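Local coordinates for protein 4-hydroxy-tetrahydrodipicolinate synthase (Methanocaldococcus jannaschii DSM 2661, PDB 2YXG) that probably condenses pyruvate with aspartate semialdehyde to form 4-hydroxy-tetrahydrodipicolinate, a step on the pathway to lysine, at residues A98-T103 / V130-P135; G113-F118 / K148-E153; V72-G77 / V94-V99. All blocks are in the same frame, centred on the assembly; numbering follows the deposited sequence.

Overall arrangement
From the N terminus, the first of these contacts to close is contact 3: strand 71-75, helix 81-94 and strand 98-102 form a beta-alpha-beta unit. Contact 1 begins on the segment where contact 3 ends, sharing Ala-98 and Val-99 with it, and closes the next loop when strand 129-133 arrives after helix 111-124. Together they put three neighbouring strands of the TIM barrel side by side. Contact 2 starts on helix 111-124, within the loop of contact 1, and closes beyond it on helix 144-153, so these two cross. Phe-118 of contact 2 packs on Ser-101, Thr-103 and Leu-131 of contact 1, joining the outer helices to the barrel wall.

Contact 1. Residues A98-T103 / V130-P135; sequences AVLSIT and VLYNVP
Ile-102 CG1 and Tyr-132 CG both stand trans to their own backbone N (chi1 -167° and 176°). The two side chains therefore run side by side, pointing the same way. Ile-102 CD1 reaches the ring at Tyr-132 CD2, 3.8 Å away. Leu-100 brings its CD2 methyl to the same ring carbon, Tyr-132 CD2, also at 3.8 Å, and both methyls approach obliquely. The other methyl, Leu-100 CD1, meets Val-130 CG1 at 3.7 Å. The same methyl that touches the ring from Ile-102, CD1, also touches Val-134 CG1.

The backbones of strands 98-102 and 129-133 form a parallel ladder of the TIM barrel. Four backbone bonds make it, from Val-130 N to Val-99 O (2.7 Å) up to Thr-103 N to Tyr-132 O (3.0 Å). Between these, Ser-101 both donates to Val-130 O and accepts from Tyr-132 N. Ser-101 and Leu-131 face the other way, onto Phe-118 of helix 111-124.

Where the strands end, a water continues the link. It accepts from Val-134 N at 2.6 Å, donates to Asn-133 OD1 at 2.9 Å, and bonds Thr-103 OG1. Asn-133 ND2 is held by Glu-162 and Asn-141.

Tyr-132 is the predicted proton donor/acceptor, and its ring makes a cation-pi contact with Lys-161, the predicted Schiff-base lysine. Its ring contacts with strand 98-102 are hydrocarbon ones. Strand 98-102 thus probably helps to position the ring by packing, while Lys-161, the likely partner of Tyr-132 in catalysis, comes from strand 157-162.

Contact 2. Residues G113-F118 / K148-E153; sequences GLRKHF and KLLAEE
Leu-150 packs between Arg-115 and Phe-118, where two outer helices of the TIM barrel, 111-124 and 144-153, lie next to each other. The short helical segments run roughly the same way, 29° apart, with their axes 10.2 Å from each other at the closest. Leu-150 from one helix and Arg-115 from the other bridge that spacing.

The tight part faces the barrel. Leu-150 CG lies anti to the carbonyl carbon (chi1 -74°), and the branched end reaches across to the other helix. Leu-150 CD1 rests on Phe-118 CB at 3.8 Å and comes obliquely to the ring near Phe-118 CD2. The second methyl, Leu-150 CD2, sits 3.7 Å from the backbone oxygen Arg-115 O. It also meets the first part of the arginine chain, with Arg-115 CG 4.0 Å from Leu-150 CD2. Both Phe-118 and Leu-150 go on to pack against Leu-131 of strand 129-133, so this apolar layer continues into the wall of the barrel.

Farther out, toward solvent, the contact is looser. Arg-115 CD brushes Leu-149 CB, and Leu-149 and Glu-153 are exposed. The arginine chain bends at chi3 (63°), back over its own helix, where NH2 pairs with Glu-112, its stronger partner. NH1 is then left beside the extended side chain of Glu-153. The planes of guanidinium and carboxylate are nearly parallel, yet the salt bridge is long, with Arg-115 NH1 4.0 Å from Glu-153 OE1. A water also links the two groups: it accepts from Arg-115 NH1 at 3.2 Å, donates to Glu-153 OE1 at 3.0 Å, and gives a weak bond to Leu-149 O at 3.3 Å.

Contact 3. Residues V72-G77 / V94-V99; sequences VIAGAG and VGADAV
Val-72 is gripped at both polar atoms of its backbone by the turn that leads into the next strand. Val-72 N donates to Asp-97 OD2 at 2.8 Å, on the anti lone pair of that oxygen. The carboxylate can get there because Asp-97 CG lies anti to the carbonyl carbon (chi1 -61°), which swings it toward strand 71-75. In return Asp-97 N donates to Val-72 O at 2.8 Å, in the carbonyl plane. Ala-98 N adds a weak bond to the same oxygen. Ala-96 CB packs against Val-72 O as well.

This turn belongs to a beta-alpha-beta crossover of the TIM barrel. Helix 81-94 ends in a Schellman motif at Gly-95, and the chain then enters strand 98-102 parallel to strand 71-75.

Ala-74 carries the regular part of the ladder. Ala-74 N meets Ala-98 O at 3.0 Å with an almost straight N-H...O angle of 172°. Ala-74 CB lies 4.0 Å from Ala-96 CB, on the side that helix 81-94 covers with Ala-91.

Val-99 shares that side. Its CG2 methyl lies 3.6 Å from Ala-74 O and 3.9 Å from Ala-76 CB. On the other face of the sheet, Ile-73 CG1 meets Ala-98 CB at 4.1 Å, and both side chains touch Phe-2.

Contact 1. Residues A98-T103 / V130-P135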
ATOM      1  N   ALA A  98       2.073  -7.347 -34.300  1.00 21.88           N
ATOM      2  CA  ALA A  98       2.377  -7.772 -32.930  1.00 21.76           C
ATOM      3  C   ALA A  98       1.114  -7.661 -32.095  1.00 22.03           C
ATOM      4  O   ALA A  98       0.112  -7.055 -32.514  1.00 23.05           O
ATOM      5  CB  ALA A  98       3.555  -6.911 -32.302  1.00 20.72           C
ATOM      6  N   VAL A  99       1.124  -8.311 -30.943  1.00 22.70           N
ATOM      7  CA  VAL A  99      -0.023  -8.249 -30.066  1.00 21.76           C
ATOM      8  C   VAL A  99       0.446  -7.660 -28.734  1.00 21.45           C
ATOM      9  O   VAL A  99       1.531  -7.977 -28.269  1.00 19.74           O
ATOM     10  CB  VAL A  99      -0.738  -9.638 -30.037  1.00 22.77           C
ATOM     11  CG1 VAL A  99      -1.043 -10.145 -28.682  1.00 22.75           C
ATOM     12  CG2 VAL A  99      -1.982  -9.579 -30.878  1.00 22.92           C
ATOM     13  N   LEU A 100      -0.348  -6.727 -28.192  1.00 20.98           N
ATOM     14  CA  LEU A 100      -0.197  -6.352 -26.797  1.00 20.81           C
ATOM     15  C   LEU A 100      -1.229  -7.128 -25.968  1.00 20.87           C
ATOM     16  O   LEU A 100      -2.442  -7.114 -26.275  1.00 21.59           O
ATOM     17  CB  LEU A 100      -0.400  -4.849 -26.601  1.00 21.24           C
ATOM     18  CG  LEU A 100      -0.156  -4.444 -25.128  1.00 23.63           C
ATOM     19  CD1 LEU A 100       1.214  -3.780 -24.931  1.00 18.22           C
ATOM     20  CD2 LEU A 100      -1.311  -3.636 -24.592  1.00 23.05           C
ATOM     21  N   SER A 101      -0.751  -7.751 -24.898  1.00 20.09           N
ATOM     22  CA  SER A 101      -1.569  -8.657 -24.124  1.00 19.84           C
ATOM     23  C   SER A 101      -1.427  -8.376 -22.575  1.00 19.59           C
ATOM     24  O   SER A 101      -0.405  -8.672 -21.950  1.00 19.97           O
ATOM     25  CB  SER A 101      -1.172 -10.091 -24.496  1.00 18.12           C
ATOM     26  OG  SER A 101      -2.021 -11.020 -23.858  1.00 17.93           O
ATOM     27  N   ILE A 102      -2.441  -7.778 -21.981  1.00 19.11           N
ATOM     28  CA  ILE A 102      -2.389  -7.361 -20.572  1.00 18.39           C
ATOM     29  C   ILE A 102      -2.585  -8.569 -19.652  1.00 19.95           C
ATOM     30  O   ILE A 102      -3.327  -9.530 -19.984  1.00 19.60           O
ATOM     31  CB  ILE A 102      -3.487  -6.261 -20.300  1.00 18.92           C
ATOM     32  CG1 ILE A 102      -3.293  -5.552 -18.933  1.00 19.44           C
ATOM     33  CG2 ILE A 102      -4.911  -6.850 -20.489  1.00 15.98           C
ATOM     34  CD1 ILE A 102      -4.092  -4.217 -18.772  1.00 18.78           C
ATOM     35  N   THR A 103      -1.908  -8.550 -18.494  1.00 19.77           N
ATOM     36  CA  THR A 103      -2.206  -9.535 -17.486  1.00 19.40           C
ATOM     37  C   THR A 103      -3.727  -9.394 -17.184  1.00 19.76           C
ATOM     38  O   THR A 103      -4.219  -8.266 -17.015  1.00 19.64           O
ATOM     39  CB  THR A 103      -1.418  -9.297 -16.183  1.00 20.15           C
ATOM     40  OG1 THR A 103      -1.914  -8.095 -15.563  1.00 20.32           O
ATOM     41  CG2 THR A 103       0.142  -9.137 -16.449  1.00 18.48           C
ATOM     42  N   VAL A 130       3.827  -8.512 -26.916  1.00 22.62           N
ATOM     43  CA  VAL A 130       4.187  -7.613 -25.822  1.00 20.71           C
ATOM     44  C   VAL A 130       3.284  -7.877 -24.594  1.00 19.18           C
ATOM     45  O   VAL A 130       2.054  -7.666 -24.620  1.00 18.56           O
ATOM     46  CB  VAL A 130       4.103  -6.138 -26.303  1.00 20.97           C
ATOM     47  CG1 VAL A 130       4.650  -5.153 -25.237  1.00 21.39           C
ATOM     48  CG2 VAL A 130       4.888  -5.961 -27.610  1.00 21.44           C
ATOM     49  N   LEU A 131       3.904  -8.334 -23.529  1.00 17.85           N
ATOM     50  CA  LEU A 131       3.225  -8.518 -22.259  1.00 19.72           C
ATOM     51  C   LEU A 131       3.005  -7.153 -21.598  1.00 20.49           C
ATOM     52  O   LEU A 131       3.910  -6.346 -21.592  1.00 22.91           O
ATOM     53  CB  LEU A 131       4.057  -9.401 -21.337  1.00 19.76           C
ATOM     54  CG  LEU A 131       4.367 -10.851 -21.823  1.00 17.63           C
ATOM     55  CD1 LEU A 131       5.212 -11.603 -20.809  1.00 16.81           C
ATOM     56  CD2 LEU A 131       3.107 -11.619 -22.074  1.00 18.14           C
ATOM     57  N   TYR A 132       1.808  -6.864 -21.102  1.00 19.19           N
ATOM     58  CA  TYR A 132       1.580  -5.561 -20.443  1.00 18.21           C
ATOM     59  C   TYR A 132       1.264  -5.787 -18.958  1.00 17.85           C
ATOM     60  O   TYR A 132       0.301  -6.469 -18.619  1.00 17.45           O
ATOM     61  CB  TYR A 132       0.457  -4.827 -21.147  1.00 18.32           C
ATOM     62  CG  TYR A 132       0.035  -3.499 -20.540  1.00 19.82           C
ATOM     63  CD1 TYR A 132       0.902  -2.749 -19.722  1.00 19.27           C
ATOM     64  CD2 TYR A 132      -1.218  -2.964 -20.831  1.00 19.25           C
ATOM     65  CE1 TYR A 132       0.509  -1.546 -19.170  1.00 19.26           C
ATOM     66  CE2 TYR A 132      -1.613  -1.739 -20.310  1.00 18.44           C
ATOM     67  CZ  TYR A 132      -0.748  -1.037 -19.484  1.00 21.06           C
ATOM     68  OH  TYR A 132      -1.122   0.190 -18.972  1.00 21.52           O
ATOM     69  N   ASN A 133       2.121  -5.262 -18.092  1.00 17.44           N
ATOM     70  CA  ASN A 133       1.952  -5.378 -16.667  1.00 18.56           C
ATOM     71  C   ASN A 133       1.626  -3.992 -16.090  1.00 17.98           C
ATOM     72  O   ASN A 133       2.358  -3.027 -16.310  1.00 17.27           O
ATOM     73  CB  ASN A 133       3.252  -5.946 -16.013  1.00 19.61           C
ATOM     74  CG  ASN A 133       3.139  -6.120 -14.487  1.00 18.78           C
ATOM     75  OD1 ASN A 133       2.179  -6.746 -13.977  1.00 18.13           O
ATOM     76  ND2 ASN A 133       4.138  -5.612 -13.765  1.00 17.11           N
ATOM     77  N   VAL A 134       0.524  -3.887 -15.356  1.00 18.18           N
ATOM     78  CA  VAL A 134       0.148  -2.569 -14.741  1.00 18.10           C
ATOM     79  C   VAL A 134      -0.622  -2.844 -13.483  1.00 17.86           C
ATOM     80  O   VAL A 134      -1.840  -2.719 -13.439  1.00 18.58           O
ATOM     81  CB  VAL A 134      -0.622  -1.621 -15.764  1.00 17.91           C
ATOM     82  CG1 VAL A 134      -1.894  -2.326 -16.325  1.00 17.61           C
ATOM     83  CG2 VAL A 134      -0.932  -0.224 -15.181  1.00 16.73           C
ATOM     84  N   PRO A 135       0.080  -3.267 -12.449  1.00 18.83           N
ATOM     85  CA  PRO A 135      -0.577  -3.699 -11.217  1.00 19.27           C
ATOM     86  C   PRO A 135      -1.569  -2.680 -10.618  1.00 20.57           C
ATOM     87  O   PRO A 135      -2.492  -3.088  -9.908  1.00 19.90           O
ATOM     88  CB  PRO A 135       0.577  -3.916 -10.232  1.00 19.25           C
ATOM     89  CG  PRO A 135       1.823  -3.699 -10.980  1.00 19.59           C
ATOM     90  CD  PRO A 135       1.549  -3.313 -12.378  1.00 19.08           C
TER
HETATM   91  O   HOH W   1      -0.567  -6.025 -14.325  1.00 13.56           O

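Contact 2. Residues G113-F118 / K148-E153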
ATOM      1  N   GLY A 113      -1.000 -19.248 -13.084  1.00 20.25           N
ATOM      2  CA  GLY A 113      -2.199 -18.905 -13.888  1.00 19.04           C
ATOM      3  C   GLY A 113      -1.856 -17.925 -14.994  1.00 18.34           C
ATOM      4  O   GLY A 113      -2.241 -18.104 -16.143  1.00 16.67           O
ATOM      5  N   LEU A 114      -1.085 -16.909 -14.647  1.00 18.22           N
ATOM      6  CA  LEU A 114      -0.518 -15.999 -15.665  1.00 19.28           C
ATOM      7  C   LEU A 114       0.331 -16.690 -16.706  1.00 18.94           C
ATOM      8  O   LEU A 114       0.189 -16.395 -17.878  1.00 19.14           O
ATOM      9  CB  LEU A 114       0.299 -14.859 -15.017  1.00 18.40           C
ATOM     10  CG  LEU A 114      -0.462 -13.846 -14.136  1.00 19.62           C
ATOM     11  CD1 LEU A 114       0.512 -12.900 -13.406  1.00 18.45           C
ATOM     12  CD2 LEU A 114      -1.458 -13.025 -14.993  1.00 19.30           C
ATOM     13  N   ARG A 115       1.249 -17.566 -16.280  1.00 20.55           N
ATOM     14  CA  ARG A 115       2.106 -18.280 -17.235  1.00 20.96           C
ATOM     15  C   ARG A 115       1.244 -19.069 -18.215  1.00 20.97           C
ATOM     16  O   ARG A 115       1.428 -19.015 -19.417  1.00 21.78           O
ATOM     17  CB  ARG A 115       3.105 -19.177 -16.501  1.00 21.14           C
ATOM     18  CG  ARG A 115       4.296 -19.767 -17.337  1.00 21.11           C
ATOM     19  CD  ARG A 115       5.026 -20.943 -16.570  1.00 24.10           C
ATOM     20  NE  ARG A 115       4.111 -22.081 -16.338  1.00 31.65           N
ATOM     21  CZ  ARG A 115       3.635 -22.853 -17.320  1.00 34.13           C
ATOM     22  NH1 ARG A 115       4.031 -22.650 -18.580  1.00 32.19           N
ATOM     23  NH2 ARG A 115       2.777 -23.830 -17.056  1.00 33.29           N
ATOM     24  N   LYS A 116       0.276 -19.793 -17.692  1.00 22.64           N
ATOM     25  CA  LYS A 116      -0.559 -20.670 -18.503  1.00 23.44           C
ATOM     26  C   LYS A 116      -1.403 -19.829 -19.446  1.00 22.23           C
ATOM     27  O   LYS A 116      -1.470 -20.110 -20.646  1.00 22.61           O
ATOM     28  CB  LYS A 116      -1.487 -21.462 -17.604  1.00 23.98           C
ATOM     29  CG  LYS A 116      -0.931 -22.747 -16.989  1.00 28.60           C
ATOM     30  CD  LYS A 116      -2.075 -23.467 -16.200  1.00 26.71           C
ATOM     31  CE  LYS A 116      -1.784 -24.927 -16.013  1.00 34.92           C
ATOM     32  NZ  LYS A 116      -0.974 -25.166 -14.771  1.00 39.03           N
ATOM     33  N   HIS A 117      -2.053 -18.794 -18.896  1.00 21.20           N
ATOM     34  CA  HIS A 117      -2.720 -17.774 -19.714  1.00 19.58           C
ATOM     35  C   HIS A 117      -1.863 -17.273 -20.875  1.00 19.18           C
ATOM     36  O   HIS A 117      -2.284 -17.401 -22.029  1.00 17.76           O
ATOM     37  CB  HIS A 117      -3.225 -16.604 -18.864  1.00 19.44           C
ATOM     38  CG  HIS A 117      -3.931 -15.538 -19.653  1.00 18.15           C
ATOM     39  ND1 HIS A 117      -3.285 -14.419 -20.138  1.00 17.85           N
ATOM     40  CD2 HIS A 117      -5.232 -15.409 -20.010  1.00 12.19           C
ATOM     41  CE1 HIS A 117      -4.166 -13.639 -20.751  1.00 15.89           C
ATOM     42  NE2 HIS A 117      -5.351 -14.224 -20.698  1.00 15.70           N
ATOM     43  N   PHE A 118      -0.662 -16.754 -20.599  1.00 18.22           N
ATOM     44  CA  PHE A 118       0.164 -16.184 -21.719  1.00 19.90           C
ATOM     45  C   PHE A 118       0.717 -17.299 -22.622  1.00 20.60           C
ATOM     46  O   PHE A 118       1.001 -17.082 -23.770  1.00 20.10           O
ATOM     47  CB  PHE A 118       1.326 -15.270 -21.225  1.00 18.34           C
ATOM     48  CG  PHE A 118       0.864 -13.952 -20.656  1.00 20.30           C
ATOM     49  CD1 PHE A 118       0.107 -13.052 -21.435  1.00 22.08           C
ATOM     50  CD2 PHE A 118       1.133 -13.608 -19.350  1.00 20.71           C
ATOM     51  CE1 PHE A 118      -0.338 -11.839 -20.913  1.00 21.33           C
ATOM     52  CE2 PHE A 118       0.709 -12.351 -18.828  1.00 21.99           C
ATOM     53  CZ  PHE A 118      -0.015 -11.493 -19.607  1.00 20.31           C
ATOM     54  N   LYS A 148      10.489 -14.702 -17.327  1.00 22.79           N
ATOM     55  CA  LYS A 148      11.663 -15.470 -17.759  1.00 23.94           C
ATOM     56  C   LYS A 148      11.286 -16.882 -18.252  1.00 24.15           C
ATOM     57  O   LYS A 148      11.736 -17.292 -19.325  1.00 24.18           O
ATOM     58  CB  LYS A 148      12.728 -15.486 -16.663  1.00 24.06           C
ATOM     59  CG  LYS A 148      14.014 -16.352 -16.957  1.00 24.99           C
ATOM     60  CD  LYS A 148      14.899 -16.283 -15.714  1.00 25.92           C
ATOM     61  CE  LYS A 148      16.354 -16.693 -16.015  1.00 31.05           C
ATOM     62  NZ  LYS A 148      16.470 -18.167 -16.076  1.00 33.81           N
ATOM     63  N   LEU A 149      10.418 -17.591 -17.502  1.00 24.76           N
ATOM     64  CA  LEU A 149       9.829 -18.891 -17.954  1.00 24.71           C
ATOM     65  C   LEU A 149       9.105 -18.760 -19.280  1.00 24.19           C
ATOM     66  O   LEU A 149       9.362 -19.531 -20.205  1.00 24.13           O
ATOM     67  CB  LEU A 149       8.882 -19.506 -16.903  1.00 25.41           C
ATOM     68  CG  LEU A 149       9.558 -19.825 -15.552  1.00 27.57           C
ATOM     69  CD1 LEU A 149       8.536 -20.160 -14.454  1.00 25.18           C
ATOM     70  CD2 LEU A 149      10.668 -20.912 -15.657  1.00 29.21           C
ATOM     71  N   LEU A 150       8.228 -17.765 -19.387  1.00 23.37           N
ATOM     72  CA  LEU A 150       7.554 -17.471 -20.681  1.00 23.80           C
ATOM     73  C   LEU A 150       8.493 -17.355 -21.883  1.00 24.58           C
ATOM     74  O   LEU A 150       8.309 -18.029 -22.916  1.00 23.38           O
ATOM     75  CB  LEU A 150       6.694 -16.212 -20.586  1.00 22.21           C
ATOM     76  CG  LEU A 150       5.419 -16.507 -19.779  1.00 23.64           C
ATOM     77  CD1 LEU A 150       4.652 -15.205 -19.327  1.00 18.38           C
ATOM     78  CD2 LEU A 150       4.561 -17.436 -20.577  1.00 20.94           C
ATOM     79  N   ALA A 151       9.490 -16.484 -21.732  1.00 25.51           N
ATOM     80  CA  ALA A 151      10.436 -16.206 -22.793  1.00 28.38           C
ATOM     81  C   ALA A 151      11.293 -17.440 -23.063  1.00 29.65           C
ATOM     82  O   ALA A 151      11.574 -17.745 -24.223  1.00 30.94           O
ATOM     83  CB  ALA A 151      11.321 -15.016 -22.432  1.00 28.17           C
ATOM     84  N   GLU A 152      11.707 -18.152 -22.015  1.00 30.79           N
ATOM     85  CA  GLU A 152      12.440 -19.413 -22.214  1.00 31.92           C
ATOM     86  C   GLU A 152      11.652 -20.440 -23.007  1.00 32.09           C
ATOM     87  O   GLU A 152      12.255 -21.179 -23.785  1.00 31.55           O
ATOM     88  CB  GLU A 152      12.975 -20.012 -20.901  1.00 32.13           C
ATOM     89  CG  GLU A 152      14.144 -19.178 -20.304  1.00 32.98           C
ATOM     90  CD  GLU A 152      14.568 -19.579 -18.873  1.00 34.86           C
ATOM     91  OE1 GLU A 152      13.760 -20.197 -18.102  1.00 31.83           O
ATOM     92  OE2 GLU A 152      15.756 -19.238 -18.525  1.00 40.33           O
ATOM     93  N   GLU A 153      10.317 -20.470 -22.851  1.00 31.61           N
ATOM     94  CA  GLU A 153       9.516 -21.425 -23.614  1.00 31.52           C
ATOM     95  C   GLU A 153       9.047 -20.975 -24.992  1.00 30.76           C
ATOM     96  O   GLU A 153       8.935 -21.775 -25.936  1.00 31.53           O
ATOM     97  CB  GLU A 153       8.291 -21.897 -22.832  1.00 32.35           C
ATOM     98  CG  GLU A 153       7.488 -22.888 -23.667  1.00 34.53           C
ATOM     99  CD  GLU A 153       6.609 -23.852 -22.874  1.00 42.72           C
ATOM    100  OE1 GLU A 153       6.350 -23.658 -21.654  1.00 42.32           O
ATOM    101  OE2 GLU A 153       6.143 -24.821 -23.519  1.00 47.52           O
TER
HETATM  102  O   HOH W   2       6.489 -21.200 -19.930  1.00 25.51           O

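Contact 3. Residues V72-G77 / V94-V99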
ATOM      1  N   VAL A  72       2.269  -2.177 -36.261  1.00 24.96           N
ATOM      2  CA  VAL A  72       0.929  -2.140 -35.686  1.00 23.60           C
ATOM      3  C   VAL A  72       0.832  -3.192 -34.601  1.00 22.98           C
ATOM      4  O   VAL A  72       0.992  -4.377 -34.849  1.00 23.74           O
ATOM      5  CB  VAL A  72      -0.220  -2.309 -36.753  1.00 22.86           C
ATOM      6  CG1 VAL A  72      -1.571  -2.385 -36.068  1.00 20.03           C
ATOM      7  CG2 VAL A  72      -0.157  -1.171 -37.776  1.00 23.56           C
ATOM      8  N   ILE A  73       0.597  -2.739 -33.388  1.00 22.20           N
ATOM      9  CA  ILE A  73       0.486  -3.627 -32.268  1.00 22.51           C
ATOM     10  C   ILE A  73      -0.969  -3.575 -31.864  1.00 23.26           C
ATOM     11  O   ILE A  73      -1.515  -2.486 -31.551  1.00 24.25           O
ATOM     12  CB  ILE A  73       1.349  -3.155 -31.106  1.00 22.99           C
ATOM     13  CG1 ILE A  73       2.781  -2.907 -31.597  1.00 22.96           C
ATOM     14  CG2 ILE A  73       1.243  -4.123 -29.855  1.00 20.26           C
ATOM     15  CD1 ILE A  73       3.669  -2.316 -30.544  1.00 21.06           C
ATOM     16  N   ALA A  74      -1.602  -4.738 -31.863  1.00 22.93           N
ATOM     17  CA  ALA A  74      -3.049  -4.812 -31.597  1.00 22.08           C
ATOM     18  C   ALA A  74      -3.290  -5.235 -30.158  1.00 21.64           C
ATOM     19  O   ALA A  74      -2.743  -6.247 -29.692  1.00 21.76           O
ATOM     20  CB  ALA A  74      -3.697  -5.778 -32.563  1.00 21.77           C
ATOM     21  N   GLY A  75      -4.073  -4.450 -29.423  1.00 21.29           N
ATOM     22  CA  GLY A  75      -4.429  -4.858 -28.066  1.00 21.14           C
ATOM     23  C   GLY A  75      -5.345  -6.076 -28.246  1.00 20.83           C
ATOM     24  O   GLY A  75      -6.227  -6.071 -29.107  1.00 21.58           O
ATOM     25  N   ALA A  76      -5.086  -7.127 -27.488  1.00 21.03           N
ATOM     26  CA  ALA A  76      -5.826  -8.414 -27.606  1.00 21.36           C
ATOM     27  C   ALA A  76      -5.831  -9.154 -26.273  1.00 21.44           C
ATOM     28  O   ALA A  76      -5.971 -10.354 -26.221  1.00 22.53           O
ATOM     29  CB  ALA A  76      -5.226  -9.313 -28.735  1.00 20.55           C
ATOM     30  N   GLY A  77      -5.679  -8.417 -25.186  1.00 22.33           N
ATOM     31  CA  GLY A  77      -5.705  -9.005 -23.871  1.00 22.76           C
ATOM     32  C   GLY A  77      -7.133  -9.098 -23.343  1.00 23.12           C
ATOM     33  O   GLY A  77      -8.043  -8.390 -23.796  1.00 22.97           O
ATOM     34  N   VAL A  94      -5.849 -10.479 -39.271  1.00 26.20           N
ATOM     35  CA  VAL A  94      -6.154  -9.207 -39.894  1.00 25.49           C
ATOM     36  C   VAL A  94      -4.909  -8.447 -40.387  1.00 25.21           C
ATOM     37  O   VAL A  94      -5.049  -7.493 -41.126  1.00 24.36           O
ATOM     38  CB  VAL A  94      -7.073  -8.307 -39.005  1.00 25.84           C
ATOM     39  CG1 VAL A  94      -6.290  -7.658 -37.833  1.00 26.14           C
ATOM     40  CG2 VAL A  94      -7.726  -7.243 -39.816  1.00 25.22           C
ATOM     41  N   GLY A  95      -3.696  -8.847 -40.000  1.00 24.83           N
ATOM     42  CA  GLY A  95      -2.503  -8.129 -40.537  1.00 24.01           C
ATOM     43  C   GLY A  95      -1.690  -7.268 -39.589  1.00 23.89           C
ATOM     44  O   GLY A  95      -0.779  -6.565 -40.038  1.00 23.72           O
ATOM     45  N   ALA A  96      -1.978  -7.338 -38.277  1.00 23.17           N
ATOM     46  CA  ALA A  96      -1.128  -6.637 -37.275  1.00 23.07           C
ATOM     47  C   ALA A  96       0.245  -7.254 -37.249  1.00 23.45           C
ATOM     48  O   ALA A  96       0.433  -8.399 -37.694  1.00 22.88           O
ATOM     49  CB  ALA A  96      -1.740  -6.648 -35.882  1.00 22.07           C
ATOM     50  N   ASP A  97       1.203  -6.472 -36.767  1.00 22.81           N
ATOM     51  CA  ASP A  97       2.563  -6.921 -36.651  1.00 24.14           C
ATOM     52  C   ASP A  97       2.873  -7.608 -35.324  1.00 23.18           C
ATOM     53  O   ASP A  97       3.796  -8.385 -35.249  1.00 24.55           O
ATOM     54  CB  ASP A  97       3.493  -5.719 -36.861  1.00 24.81           C
ATOM     55  CG  ASP A  97       3.306  -5.117 -38.211  1.00 28.76           C
ATOM     56  OD1 ASP A  97       3.728  -5.813 -39.181  1.00 33.15           O
ATOM     57  OD2 ASP A  97       2.691  -4.011 -38.337  1.00 30.33           O
ATOM     58  N   ALA A  98       2.073  -7.347 -34.300  1.00 21.88           N
ATOM     59  CA  ALA A  98       2.377  -7.772 -32.930  1.00 21.76           C
ATOM     60  C   ALA A  98       1.114  -7.661 -32.095  1.00 22.03           C
ATOM     61  O   ALA A  98       0.112  -7.055 -32.514  1.00 23.05           O
ATOM     62  CB  ALA A  98       3.555  -6.911 -32.302  1.00 20.72           C
ATOM     63  N   VAL A  99       1.124  -8.311 -30.943  1.00 22.70           N
ATOM     64  CA  VAL A  99      -0.023  -8.249 -30.066  1.00 21.76           C
ATOM     65  C   VAL A  99       0.446  -7.660 -28.734  1.00 21.45           C
ATOM     66  O   VAL A  99       1.531  -7.977 -28.269  1.00 19.74           O
ATOM     67  CB  VAL A  99      -0.738  -9.638 -30.037  1.00 22.77           C
ATOM     68  CG1 VAL A  99      -1.043 -10.145 -28.682  1.00 22.75           C
ATOM     69  CG2 VAL A  99      -1.982  -9.579 -30.878  1.00 22.92           C
TER